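Phenazine-1-carboxylate N-methyltransferase (Pseudomonas aeruginosa, PDB 2IP2) transfers a methyl group from S-adenosyl-L-methionine to phenazine-1-carboxylate, giving 5-methylphenazine-1-carboxylate on the pathway to the virulence pigment pyocyanin. Local coordinates at residues Ser153-His158 with Leu322-Arg327; Arg267-Glu272 with Thr326-Ala331. All blocks are in the same frame, centred on the assembly; numbering follows the deposited sequence. Where two conformers were deposited one is given.

Strand 326-333 serves both contacts, at its start in contact 1 and along most of its length in contact 2. In contact 2 it lies in the buried core of the central sheet, joined to strand 267-272 by backbone hydrogen bonds and apolar side chains on both faces. Contact 1 is only partly buried and has no hydrogen bond between its segments: the turn leading into the same strand rests by van der Waals contact on the beginning of helix 154-163, and it touches the second subunit. The two join at Leu322, whose CD1 packs on Met328 and Ile271, so the turn end of the hairpin packs on the same face of the sheet as these two residues.

Contact 1. Residues Ser153-His158 with Leu322-Arg327; sequences SNLAFH and LPMETR
Leu322 N donates to Thr326 O at 2.8 Å, closing the hairpin whose turn leans on the first turn of helix 154-163. Met324 and Glu325, at its apex, both have left-handed backbone conformations. No hydrogen bond links the turn to the helix; the contact is van der Waals, mostly between apolar side chains, with Leu155 O and Ser153 OG meeting carbons. Pro323 lays CB, CG and CD against Leu155 and Ala156. Its CG sits 3.8 Å from Leu155 O, its CD is 3.9 Å from Ala156 CA, and its CB meets Leu155 CB at 4.2 Å. The small Ala156 side chain is consistent with so close an approach, and its CB also touches Leu322 CB at 4.2 Å. Thr326 CG2 approaches the same methyl, but Thr326 was modelled in two conformers and the exact spacing is doubtful. Met324 reaches across at the start of the helix, its SD 4.5 Å from Leu155 CD2. A chi3 of 21° leaves CE nearly eclipsed with CB and curls the methyl to 4.3 Å from Ser153 OG. Ser153 also approaches Arg241, a predicted S-adenosyl-L-methionine ligand, so this helix start probably borders the cofactor pocket. Leu155 and Met324 both touch Phe95 and pack on the second subunit, against Ala9 and Ile13 of that chain respectively. Further along helix 154-163, Leu322 also touches Glu159 and Leu163. On another side Phe157 packs against helix 180-188, so helix 154-163 is held between that helix and the hairpin of strands 314-322 and 326-333.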
ATOM      1  N   SER A 153      -8.245 -17.855  -3.421  1.00 45.46           N
ATOM      2  CA  SER A 153      -7.917 -18.310  -4.783  1.00 47.26           C
ATOM      3  C   SER A 153      -8.838 -19.419  -5.329  1.00 47.23           C
ATOM      4  O   SER A 153      -8.703 -19.829  -6.479  1.00 47.67           O
ATOM      5  CB  SER A 153      -6.431 -18.684  -4.866  1.00 47.73           C
ATOM      6  OG  SER A 153      -5.644 -17.493  -4.955  1.00 51.37           O
ATOM      7  N   ASN A 154      -9.799 -19.859  -4.513  1.00 46.94           N
ATOM      8  CA  ASN A 154     -10.913 -20.682  -4.990  1.00 46.21           C
ATOM      9  C   ASN A 154     -11.714 -19.957  -6.068  1.00 46.45           C
ATOM     10  O   ASN A 154     -12.447 -20.588  -6.836  1.00 44.52           O
ATOM     11  CB  ASN A 154     -11.823 -21.124  -3.823  1.00 46.30           C
ATOM     12  CG  ASN A 154     -11.173 -22.227  -2.957  1.00 46.31           C
ATOM     13  OD1 ASN A 154     -10.049 -22.673  -3.227  1.00 44.13           O
ATOM     14  ND2 ASN A 154     -11.876 -22.651  -1.912  1.00 45.13           N
ATOM     15  N   LEU A 155     -11.533 -18.629  -6.139  1.00 45.93           N
ATOM     16  CA  LEU A 155     -12.089 -17.839  -7.241  1.00 45.64           C
ATOM     17  C   LEU A 155     -11.652 -18.425  -8.589  1.00 44.18           C
ATOM     18  O   LEU A 155     -12.464 -18.553  -9.513  1.00 44.88           O
ATOM     19  CB  LEU A 155     -11.687 -16.355  -7.138  1.00 45.42           C
ATOM     20  CG  LEU A 155     -12.680 -15.358  -6.528  1.00 48.33           C
ATOM     21  CD1 LEU A 155     -12.821 -15.505  -5.016  1.00 52.62           C
ATOM     22  CD2 LEU A 155     -12.317 -13.916  -6.882  1.00 46.12           C
ATOM     23  N   ALA A 156     -10.379 -18.776  -8.701  1.00 41.68           N
ATOM     24  CA  ALA A 156      -9.857 -19.282  -9.963  1.00 40.13           C
ATOM     25  C   ALA A 156     -10.353 -20.716 -10.160  1.00 39.13           C
ATOM     26  O   ALA A 156     -10.812 -21.073 -11.259  1.00 39.35           O
ATOM     27  CB  ALA A 156      -8.349 -19.226  -9.990  1.00 39.20           C
ATOM     28  N   PHE A 157     -10.275 -21.516  -9.093  1.00 36.25           N
ATOM     29  CA  PHE A 157     -10.671 -22.933  -9.155  1.00 34.39           C
ATOM     30  C   PHE A 157     -12.124 -23.107  -9.589  1.00 33.89           C
ATOM     31  O   PHE A 157     -12.421 -24.084 -10.244  1.00 33.27           O
ATOM     32  CB  PHE A 157     -10.487 -23.643  -7.803  1.00 32.96           C
ATOM     33  CG  PHE A 157      -9.028 -23.893  -7.411  1.00 31.84           C
ATOM     34  CD1 PHE A 157      -7.973 -23.720  -8.319  1.00 31.79           C
ATOM     35  CD2 PHE A 157      -8.726 -24.301  -6.106  1.00 34.44           C
ATOM     36  CE1 PHE A 157      -6.622 -23.966  -7.921  1.00 33.93           C
ATOM     37  CE2 PHE A 157      -7.401 -24.548  -5.711  1.00 34.46           C
ATOM     38  CZ  PHE A 157      -6.347 -24.371  -6.621  1.00 31.28           C
ATOM     39  N   HIS A 158     -13.025 -22.204  -9.177  1.00 32.91           N
ATOM     40  CA  HIS A 158     -14.434 -22.342  -9.509  1.00 34.33           C
ATOM     41  C   HIS A 158     -14.681 -22.087 -10.982  1.00 34.63           C
ATOM     42  O   HIS A 158     -15.677 -22.590 -11.538  1.00 34.57           O
ATOM     43  CB  HIS A 158     -15.335 -21.434  -8.653  1.00 34.38           C
ATOM     44  CG  HIS A 158     -15.416 -21.849  -7.212  1.00 38.06           C
ATOM     45  ND1 HIS A 158     -15.681 -23.144  -6.819  1.00 41.29           N
ATOM     46  CD2 HIS A 158     -15.274 -21.136  -6.069  1.00 42.90           C
ATOM     47  CE1 HIS A 158     -15.700 -23.215  -5.501  1.00 44.66           C
ATOM     48  NE2 HIS A 158     -15.442 -22.011  -5.020  1.00 44.86           N
ATOM     49  N   LEU A 322      -7.255 -16.632 -15.848  1.00 33.23           N
ATOM     50  CA  LEU A 322      -8.197 -16.845 -14.729  1.00 33.39           C
ATOM     51  C   LEU A 322      -8.110 -15.703 -13.698  1.00 34.04           C
ATOM     52  O   LEU A 322      -7.206 -14.870 -13.765  1.00 32.85           O
ATOM     53  CB  LEU A 322      -7.941 -18.216 -14.049  1.00 32.50           C
ATOM     54  CG  LEU A 322      -7.893 -19.552 -14.807  1.00 33.11           C
ATOM     55  CD1 LEU A 322      -7.352 -20.634 -13.825  1.00 28.52           C
ATOM     56  CD2 LEU A 322      -9.283 -19.958 -15.329  1.00 34.52           C
ATOM     57  N   PRO A 323      -9.057 -15.649 -12.732  1.00 34.88           N
ATOM     58  CA  PRO A 323      -8.933 -14.619 -11.688  1.00 36.16           C
ATOM     59  C   PRO A 323      -7.624 -14.646 -10.909  1.00 37.97           C
ATOM     60  O   PRO A 323      -6.955 -15.693 -10.820  1.00 37.04           O
ATOM     61  CB  PRO A 323     -10.125 -14.915 -10.735  1.00 36.20           C
ATOM     62  CG  PRO A 323     -11.109 -15.655 -11.559  1.00 35.01           C
ATOM     63  CD  PRO A 323     -10.285 -16.459 -12.577  1.00 35.35           C
ATOM     64  N   MET A 324      -7.291 -13.476 -10.340  1.00 38.60           N
ATOM     65  CA  MET A 324      -6.145 -13.266  -9.474  1.00 40.73           C
ATOM     66  C   MET A 324      -4.851 -13.668 -10.140  1.00 39.56           C
ATOM     67  O   MET A 324      -4.055 -14.434  -9.573  1.00 39.17           O
ATOM     68  CB  MET A 324      -6.337 -14.002  -8.159  1.00 40.70           C
ATOM     69  CG  MET A 324      -7.793 -13.953  -7.723  1.00 44.94           C
ATOM     70  SD  MET A 324      -7.937 -13.880  -5.952  1.00 51.61           S
ATOM     71  CE  MET A 324      -6.282 -13.255  -5.509  1.00 49.58           C
ATOM     72  N   GLU A 325      -4.670 -13.161 -11.367  1.00 37.34           N
ATOM     73  CA  GLU A 325      -3.434 -13.309 -12.112  1.00 36.07           C
ATOM     74  C   GLU A 325      -2.991 -14.777 -12.302  1.00 34.12           C
ATOM     75  O   GLU A 325      -1.799 -15.051 -12.402  1.00 34.65           O
ATOM     76  CB  GLU A 325      -2.295 -12.436 -11.509  1.00 35.96           C
ATOM     77  CG  GLU A 325      -2.523 -10.907 -11.552  1.00 38.90           C
ATOM     78  CD  GLU A 325      -2.632 -10.330 -12.969  1.00 43.55           C
ATOM     79  OE1 GLU A 325      -1.984 -10.875 -13.886  1.00 44.65           O
ATOM     80  OE2 GLU A 325      -3.350  -9.328 -13.155  1.00 43.63           O
ATOM     81  N   THR A 326      -3.940 -15.710 -12.414  1.00 31.75           N
ATOM     82  CA  THR A 326      -3.524 -17.120 -12.616  1.00 28.97           C
ATOM     83  C   THR A 326      -3.834 -17.543 -14.044  1.00 28.83           C
ATOM     84  O   THR A 326      -4.696 -16.961 -14.692  1.00 29.55           O
ATOM     85  CB  THR A 326      -4.140 -18.132 -11.589  0.50 30.18           C
ATOM     86  OG1 THR A 326      -4.227 -19.461 -12.157  0.50 29.32           O
ATOM     87  CG2 THR A 326      -5.489 -17.726 -11.174  0.50 29.81           C
ATOM     88  N   ARG A 327      -3.092 -18.516 -14.544  1.00 27.91           N
ATOM     89  CA  ARG A 327      -3.251 -18.906 -15.948  1.00 28.15           C
ATOM     90  C   ARG A 327      -3.721 -20.323 -15.974  1.00 27.53           C
ATOM     91  O   ARG A 327      -3.322 -21.119 -15.110  1.00 26.44           O
ATOM     92  CB  ARG A 327      -1.923 -18.886 -16.648  1.00 28.69           C
ATOM     93  CG  ARG A 327      -1.988 -18.247 -17.984  1.00 35.22           C
ATOM     94  CD  ARG A 327      -1.143 -16.984 -17.904  1.00 41.68           C
ATOM     95  NE  ARG A 327      -1.786 -15.846 -18.538  1.00 48.79           N
ATOM     96  CZ  ARG A 327      -1.215 -14.648 -18.664  1.00 47.83           C
ATOM     97  NH1 ARG A 327       0.018 -14.419 -18.216  1.00 44.45           N
ATOM     98  NH2 ARG A 327      -1.881 -13.685 -19.251  1.00 50.16           N
TER

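Contact 2. Residues Arg267-Glu272 with Thr326-Ala331; sequences RVVVIE and TRMIVA
Strands 267-272 and 326-331 run antiparallel in the seven-stranded sheet of the class I methyltransferase fold, where the order 3-2-1-4-5-7-6 makes them neighbours. Six backbone hydrogen bonds join them, in mutual pairs at Val268-Ala331, Val270-Ile329 and Glu272-Arg327. The bond from Ile329 N to Val270 O is 2.8 Å long and nearly straight at 171°. The bond from Arg327 N to Glu272 O, also 2.8 Å, bends to 147° and meets the oxygen from above the carbonyl plane, so the pairing is less regular at this end. On one face Val269 meets two residues of the facing strand, Val330 directly across and Met328 diagonally. Its CG1, anti to the backbone N (chi1 170°), points to Met328 CG at 3.7 Å, while CG2 lies beside Val330 CG2 at 4.0 Å. Leu164 packs on both Val269 and Met328. The other face carries Val270 and Ile329, both packed on Leu309 of helix 302-311. On that same face the side chain of Glu272 comes within about 4 Å of that of Arg241, a predicted cofactor ligand, and its OE2 accepts a weak hydrogen bond from Gly244 N. Strand 236-240 borders 267-272 on its far side, and strand 314-322 borders 326-331. From that outer strand Glu317 OE1 forms a salt bridge with Arg267 NE, and the arginine chain crosses Val330 at about a right angle, CG to CG1 3.9 Å.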
ATOM      1  N   ARG A 267      -5.912 -34.699 -21.482  1.00 31.42           N
ATOM      2  CA  ARG A 267      -5.369 -33.344 -21.463  1.00 31.02           C
ATOM      3  C   ARG A 267      -4.535 -33.232 -20.204  1.00 29.18           C
ATOM      4  O   ARG A 267      -4.850 -33.864 -19.216  1.00 28.27           O
ATOM      5  CB  ARG A 267      -6.487 -32.261 -21.430  1.00 30.66           C
ATOM      6  CG  ARG A 267      -7.358 -32.115 -22.737  1.00 35.32           C
ATOM      7  CD  ARG A 267      -6.424 -31.918 -23.956  1.00 42.38           C
ATOM      8  NE  ARG A 267      -7.111 -31.669 -25.225  1.00 47.58           N
ATOM      9  CZ  ARG A 267      -7.309 -32.604 -26.167  1.00 50.33           C
ATOM     10  NH1 ARG A 267      -7.923 -32.285 -27.292  1.00 52.28           N
ATOM     11  NH2 ARG A 267      -6.907 -33.863 -25.983  1.00 47.71           N
ATOM     12  N   VAL A 268      -3.457 -32.456 -20.282  1.00 28.95           N
ATOM     13  CA  VAL A 268      -2.761 -31.978 -19.090  1.00 29.89           C
ATOM     14  C   VAL A 268      -3.148 -30.504 -18.969  1.00 29.03           C
ATOM     15  O   VAL A 268      -3.230 -29.772 -19.977  1.00 28.25           O
ATOM     16  CB  VAL A 268      -1.236 -32.175 -19.173  1.00 30.33           C
ATOM     17  CG1 VAL A 268      -0.493 -31.227 -18.249  1.00 32.85           C
ATOM     18  CG2 VAL A 268      -0.853 -33.641 -18.841  1.00 32.00           C
ATOM     19  N   VAL A 269      -3.455 -30.086 -17.735  1.00 28.16           N
ATOM     20  CA  VAL A 269      -3.953 -28.733 -17.495  1.00 27.80           C
ATOM     21  C   VAL A 269      -3.076 -28.132 -16.381  1.00 27.52           C
ATOM     22  O   VAL A 269      -3.072 -28.629 -15.245  1.00 25.82           O
ATOM     23  CB  VAL A 269      -5.458 -28.740 -17.066  1.00 29.07           C
ATOM     24  CG1 VAL A 269      -5.906 -27.303 -16.553  1.00 28.91           C
ATOM     25  CG2 VAL A 269      -6.364 -29.246 -18.226  1.00 30.38           C
ATOM     26  N   VAL A 270      -2.285 -27.118 -16.741  1.00 27.36           N
ATOM     27  CA  VAL A 270      -1.379 -26.475 -15.815  1.00 27.13           C
ATOM     28  C   VAL A 270      -2.072 -25.200 -15.314  1.00 27.06           C
ATOM     29  O   VAL A 270      -2.557 -24.358 -16.117  1.00 26.62           O
ATOM     30  CB  VAL A 270      -0.091 -26.088 -16.525  1.00 29.34           C
ATOM     31  CG1 VAL A 270       0.813 -25.312 -15.582  1.00 27.88           C
ATOM     32  CG2 VAL A 270       0.637 -27.348 -17.112  1.00 29.40           C
ATOM     33  N   ILE A 271      -2.200 -25.080 -13.996  1.00 27.43           N
ATOM     34  CA  ILE A 271      -2.871 -23.904 -13.424  1.00 27.85           C
ATOM     35  C   ILE A 271      -1.799 -23.244 -12.613  1.00 28.37           C
ATOM     36  O   ILE A 271      -1.342 -23.846 -11.640  1.00 27.97           O
ATOM     37  CB  ILE A 271      -4.050 -24.330 -12.524  1.00 28.88           C
ATOM     38  CG1 ILE A 271      -5.063 -25.138 -13.331  1.00 30.40           C
ATOM     39  CG2 ILE A 271      -4.708 -23.113 -11.881  1.00 31.22           C
ATOM     40  CD1 ILE A 271      -5.810 -26.151 -12.478  1.00 34.84           C
ATOM     41  N   GLU A 272      -1.351 -22.035 -13.023  1.00 28.60           N
ATOM     42  CA  GLU A 272      -0.212 -21.410 -12.362  1.00 28.93           C
ATOM     43  C   GLU A 272      -0.151 -19.935 -12.689  1.00 27.97           C
ATOM     44  O   GLU A 272      -0.630 -19.519 -13.744  1.00 27.03           O
ATOM     45  CB  GLU A 272       1.119 -22.092 -12.722  1.00 31.00           C
ATOM     46  CG  GLU A 272       2.072 -22.142 -11.470  1.00 37.13           C
ATOM     47  CD  GLU A 272       2.901 -23.404 -11.336  1.00 45.57           C
ATOM     48  OE1 GLU A 272       3.405 -23.920 -12.354  1.00 51.49           O
ATOM     49  OE2 GLU A 272       3.090 -23.877 -10.184  1.00 50.82           O
ATOM     50  N   THR A 326      -3.940 -15.710 -12.414  1.00 31.75           N
ATOM     51  CA  THR A 326      -3.524 -17.120 -12.616  1.00 28.97           C
ATOM     52  C   THR A 326      -3.834 -17.543 -14.044  1.00 28.83           C
ATOM     53  O   THR A 326      -4.696 -16.961 -14.692  1.00 29.55           O
ATOM     54  CB  THR A 326      -4.140 -18.132 -11.589  0.50 30.18           C
ATOM     55  OG1 THR A 326      -4.227 -19.461 -12.157  0.50 29.32           O
ATOM     56  CG2 THR A 326      -5.489 -17.726 -11.174  0.50 29.81           C
ATOM     57  N   ARG A 327      -3.092 -18.516 -14.544  1.00 27.91           N
ATOM     58  CA  ARG A 327      -3.251 -18.906 -15.948  1.00 28.15           C
ATOM     59  C   ARG A 327      -3.721 -20.323 -15.974  1.00 27.53           C
ATOM     60  O   ARG A 327      -3.322 -21.119 -15.110  1.00 26.44           O
ATOM     61  CB  ARG A 327      -1.923 -18.886 -16.648  1.00 28.69           C
ATOM     62  CG  ARG A 327      -1.988 -18.247 -17.984  1.00 35.22           C
ATOM     63  CD  ARG A 327      -1.143 -16.984 -17.904  1.00 41.68           C
ATOM     64  NE  ARG A 327      -1.786 -15.846 -18.538  1.00 48.79           N
ATOM     65  CZ  ARG A 327      -1.215 -14.648 -18.664  1.00 47.83           C
ATOM     66  NH1 ARG A 327       0.018 -14.419 -18.216  1.00 44.45           N
ATOM     67  NH2 ARG A 327      -1.881 -13.685 -19.251  1.00 50.16           N
ATOM     68  N   MET A 328      -4.498 -20.668 -16.997  1.00 28.01           N
ATOM     69  CA  MET A 328      -4.851 -22.082 -17.200  1.00 29.73           C
ATOM     70  C   MET A 328      -4.280 -22.422 -18.565  1.00 29.40           C
ATOM     71  O   MET A 328      -4.653 -21.787 -19.542  1.00 30.58           O
ATOM     72  CB  MET A 328      -6.361 -22.306 -17.200  1.00 29.58           C
ATOM     73  CG  MET A 328      -6.742 -23.817 -17.487  1.00 32.26           C
ATOM     74  SD  MET A 328      -8.533 -24.103 -17.487  1.00 34.75           S
ATOM     75  CE  MET A 328      -8.950 -23.429 -19.102  1.00 33.14           C
ATOM     76  N   ILE A 329      -3.369 -23.376 -18.611  1.00 28.01           N
ATOM     77  CA  ILE A 329      -2.756 -23.808 -19.896  1.00 27.68           C
ATOM     78  C   ILE A 329      -3.206 -25.264 -20.152  1.00 28.80           C
ATOM     79  O   ILE A 329      -2.827 -26.166 -19.395  1.00 27.55           O
ATOM     80  CB  ILE A 329      -1.233 -23.679 -19.841  1.00 28.44           C
ATOM     81  CG1 ILE A 329      -0.813 -22.190 -19.642  1.00 26.80           C
ATOM     82  CG2 ILE A 329      -0.570 -24.235 -21.114  1.00 26.29           C
ATOM     83  CD1 ILE A 329       0.642 -22.021 -19.119  1.00 27.20           C
ATOM     84  N   VAL A 330      -4.004 -25.469 -21.219  1.00 28.81           N
ATOM     85  CA  VAL A 330      -4.452 -26.816 -21.594  1.00 29.71           C
ATOM     86  C   VAL A 330      -3.551 -27.366 -22.727  1.00 32.06           C
ATOM     87  O   VAL A 330      -3.314 -26.678 -23.740  1.00 30.70           O
ATOM     88  CB  VAL A 330      -5.950 -26.857 -21.959  1.00 31.08           C
ATOM     89  CG1 VAL A 330      -6.396 -28.324 -22.189  1.00 29.28           C
ATOM     90  CG2 VAL A 330      -6.797 -26.239 -20.833  1.00 29.58           C
ATOM     91  N   ALA A 331      -3.014 -28.572 -22.545  1.00 32.25           N
ATOM     92  CA  ALA A 331      -2.165 -29.147 -23.587  1.00 33.24           C
ATOM     93  C   ALA A 331      -2.624 -30.590 -23.854  1.00 35.17           C
ATOM     94  O   ALA A 331      -3.132 -31.268 -22.950  1.00 32.96           O
ATOM     95  CB  ALA A 331      -0.698 -29.093 -23.190  1.00 32.88           C
TER